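Local coordinates for protein alpha-L-rhamnosidase (Klebsiella oxytoca, PDB 4XHC) that hydrolyses alpha-L-rhamnosides as a family 78 glycosidase, probably releasing terminal rhamnose, and binds alpha-L-rhamnopyranose, at residues 130-133 / 134-138. Numbering follows the deposited sequence.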
ATOM      1  N   GLU A 130     -15.837   5.558   9.446  1.00 47.27           N
ATOM      2  CA  GLU A 130     -16.531   6.481  10.325  1.00 49.15           C
ATOM      3  C   GLU A 130     -17.649   5.755  11.076  1.00 49.57           C
ATOM      4  O   GLU A 130     -17.948   6.090  12.224  1.00 49.76           O
ATOM      5  CB  GLU A 130     -17.118   7.654   9.531  1.00 51.75           C
ATOM      6  CG  GLU A 130     -16.113   8.521   8.784  1.00 51.37           C
ATOM      7  CD  GLU A 130     -16.799   9.632   7.999  1.00 52.11           C
ATOM      8  OE1 GLU A 130     -17.529   9.310   7.035  1.00 53.85           O
ATOM      9  OE2 GLU A 130     -16.628  10.824   8.326  1.00 50.34           O
ATOM     10  N   THR A 131     -18.284   4.785  10.417  1.00 49.33           N
ATOM     11  CA  THR A 131     -19.248   3.890  11.072  1.00 51.34           C
ATOM     12  C   THR A 131     -18.699   2.470  11.147  1.00 51.52           C
ATOM     13  O   THR A 131     -17.762   2.119  10.436  1.00 50.52           O
ATOM     14  CB  THR A 131     -20.589   3.830  10.324  1.00 52.34           C
ATOM     15  OG1 THR A 131     -20.398   3.318   8.988  1.00 53.93           O
ATOM     16  CG2 THR A 131     -21.202   5.198  10.255  1.00 53.09           C
ATOM     17  N   LEU A 132     -19.296   1.646  11.997  1.00 53.33           N
ATOM     18  CA  LEU A 132     -18.886   0.257  12.090  1.00 53.95           C
ATOM     19  C   LEU A 132     -19.104  -0.458  10.760  1.00 54.20           C
ATOM     20  O   LEU A 132     -18.283  -1.276  10.354  1.00 54.96           O
ATOM     21  CB  LEU A 132     -19.644  -0.459  13.201  1.00 55.71           C
ATOM     22  CG  LEU A 132     -19.227  -1.907  13.490  1.00 56.48           C
ATOM     23  CD1 LEU A 132     -17.746  -1.999  13.827  1.00 55.72           C
ATOM     24  CD2 LEU A 132     -20.082  -2.487  14.611  1.00 58.85           C
ATOM     25  N   SER A 133     -20.187  -0.137  10.066  1.00 55.00           N
ATOM     26  CA  SER A 133     -20.498  -0.818   8.810  1.00 56.52           C
ATOM     27  C   SER A 133     -19.367  -0.702   7.766  1.00 54.77           C
ATOM     28  O   SER A 133     -19.201  -1.592   6.938  1.00 54.53           O
ATOM     29  CB  SER A 133     -21.857  -0.346   8.235  1.00 58.38           C
ATOM     30  OG  SER A 133     -21.842   1.013   7.802  1.00 60.53           O
ATOM     31  N   GLU A 134     -18.581   0.371   7.817  1.00 53.67           N
ATOM     32  CA  GLU A 134     -17.514   0.580   6.833  1.00 53.23           C
ATOM     33  C   GLU A 134     -16.324  -0.368   6.971  1.00 53.41           C
ATOM     34  O   GLU A 134     -15.546  -0.524   6.027  1.00 57.82           O
ATOM     35  CB  GLU A 134     -17.032   2.025   6.875  1.00 53.59           C
ATOM     36  CG  GLU A 134     -18.090   3.025   6.434  1.00 55.90           C
ATOM     37  CD  GLU A 134     -17.695   4.462   6.707  1.00 56.55           C
ATOM     38  OE1 GLU A 134     -16.656   4.923   6.157  1.00 53.59           O
ATOM     39  OE2 GLU A 134     -18.440   5.114   7.477  1.00 57.04           O
ATOM     40  N   VAL A 135     -16.175  -1.002   8.129  1.00 51.44           N
ATOM     41  CA  VAL A 135     -15.138  -2.016   8.300  1.00 51.37           C
ATOM     42  C   VAL A 135     -15.694  -3.454   8.309  1.00 51.67           C
ATOM     43  O   VAL A 135     -14.958  -4.405   8.568  1.00 51.28           O
ATOM     44  CB  VAL A 135     -14.276  -1.735   9.561  1.00 52.76           C
ATOM     45  CG1 VAL A 135     -13.631  -0.354   9.466  1.00 52.01           C
ATOM     46  CG2 VAL A 135     -15.087  -1.856  10.852  1.00 54.02           C
ATOM     47  N   CYS A 136     -16.986  -3.600   8.024  1.00 52.15           N
ATOM     48  CA  CYS A 136     -17.641  -4.914   7.945  1.00 53.67           C
ATOM     49  C   CYS A 136     -18.154  -5.267   6.559  1.00 54.70           C
ATOM     50  O   CYS A 136     -18.188  -6.429   6.197  1.00 55.46           O
ATOM     51  CB  CYS A 136     -18.811  -4.976   8.910  1.00 54.99           C
ATOM     52  SG  CYS A 136     -18.302  -4.585  10.587  1.00 57.43           S
ATOM     53  N   GLU A 137     -18.579  -4.271   5.790  1.00 56.31           N
ATOM     54  CA  GLU A 137     -19.020  -4.500   4.420  1.00 57.41           C
ATOM     55  C   GLU A 137     -17.796  -4.379   3.510  1.00 54.52           C
ATOM     56  O   GLU A 137     -16.979  -3.467   3.680  1.00 51.90           O
ATOM     57  CB  GLU A 137     -20.084  -3.482   4.002  1.00 59.68           C
ATOM     58  CG  GLU A 137     -21.190  -3.224   5.023  1.00 62.62           C
ATOM     59  CD  GLU A 137     -22.435  -4.057   4.823  1.00 66.46           C
ATOM     60  OE1 GLU A 137     -22.354  -5.165   4.253  1.00 69.96           O
ATOM     61  OE2 GLU A 137     -23.510  -3.589   5.256  1.00 71.31           O
ATOM     62  N   PRO A 138     -17.655  -5.306   2.547  1.00 54.64           N
ATOM     63  CA  PRO A 138     -16.469  -5.262   1.692  1.00 52.98           C
ATOM     64  C   PRO A 138     -16.536  -4.113   0.676  1.00 51.15           C
ATOM     65  O   PRO A 138     -17.582  -3.897   0.048  1.00 49.93           O
ATOM     66  CB  PRO A 138     -16.491  -6.632   1.004  1.00 53.43           C
ATOM     67  CG  PRO A 138     -17.940  -6.982   0.937  1.00 54.54           C
ATOM     68  CD  PRO A 138     -18.580  -6.391   2.160  1.00 54.56           C
TER
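E130 and T131 turn their backbone N-H groups toward the carboxylate of E134, a few residues further along the chain. E130 N makes a weak bond to E134 OE1, 3.4 Å long. The side chain of E130 reaches elsewhere: its OE1 accepts from the backbone N of Y526 and pairs with K240, a lysine that also pairs with E134 OE1 and so probably offsets the repulsion between the two glutamates.

T131 N gives a firmer bond to E134 OE2, at 3.0 Å, and comes from above the carboxylate plane. With CG beside its own backbone N (chi1 -66°) and the chain extended beyond it, the E134 carboxylate reaches back to T131. It thus folds over the start of the turn. T131 OG1 lies 3.1 Å from E134 OE2 and also shares a hydrogen bond with S133 OG. T131 O accepts from E134 N at 3.3 Å.

L132 O accepts from V135 N. The L132 side chain points away from 134-138 at its root. Even so, L132 CD1 meets V135 CG2 at 4.0 Å, the two side chains crossing at about a right angle, and L132 CG packs against C136 SG.

S133 O takes two N-H groups. E137 N lies 3.0 Å from S133 O, nearly in line with its C=O bond, while C136 N comes from above the carbonyl plane. These bonds close the turn.

The turn follows strand 122-129 in the N-terminal beta domain, where L132, S133 and C136 pack on W73 of strand 73-79, and L132 and V135 touch strand 175-182. On the glutamate side it meets loops of the catalytic domain that flank the sugar pocket, with the E130 side chain about 12 Å from the bound rhamnose.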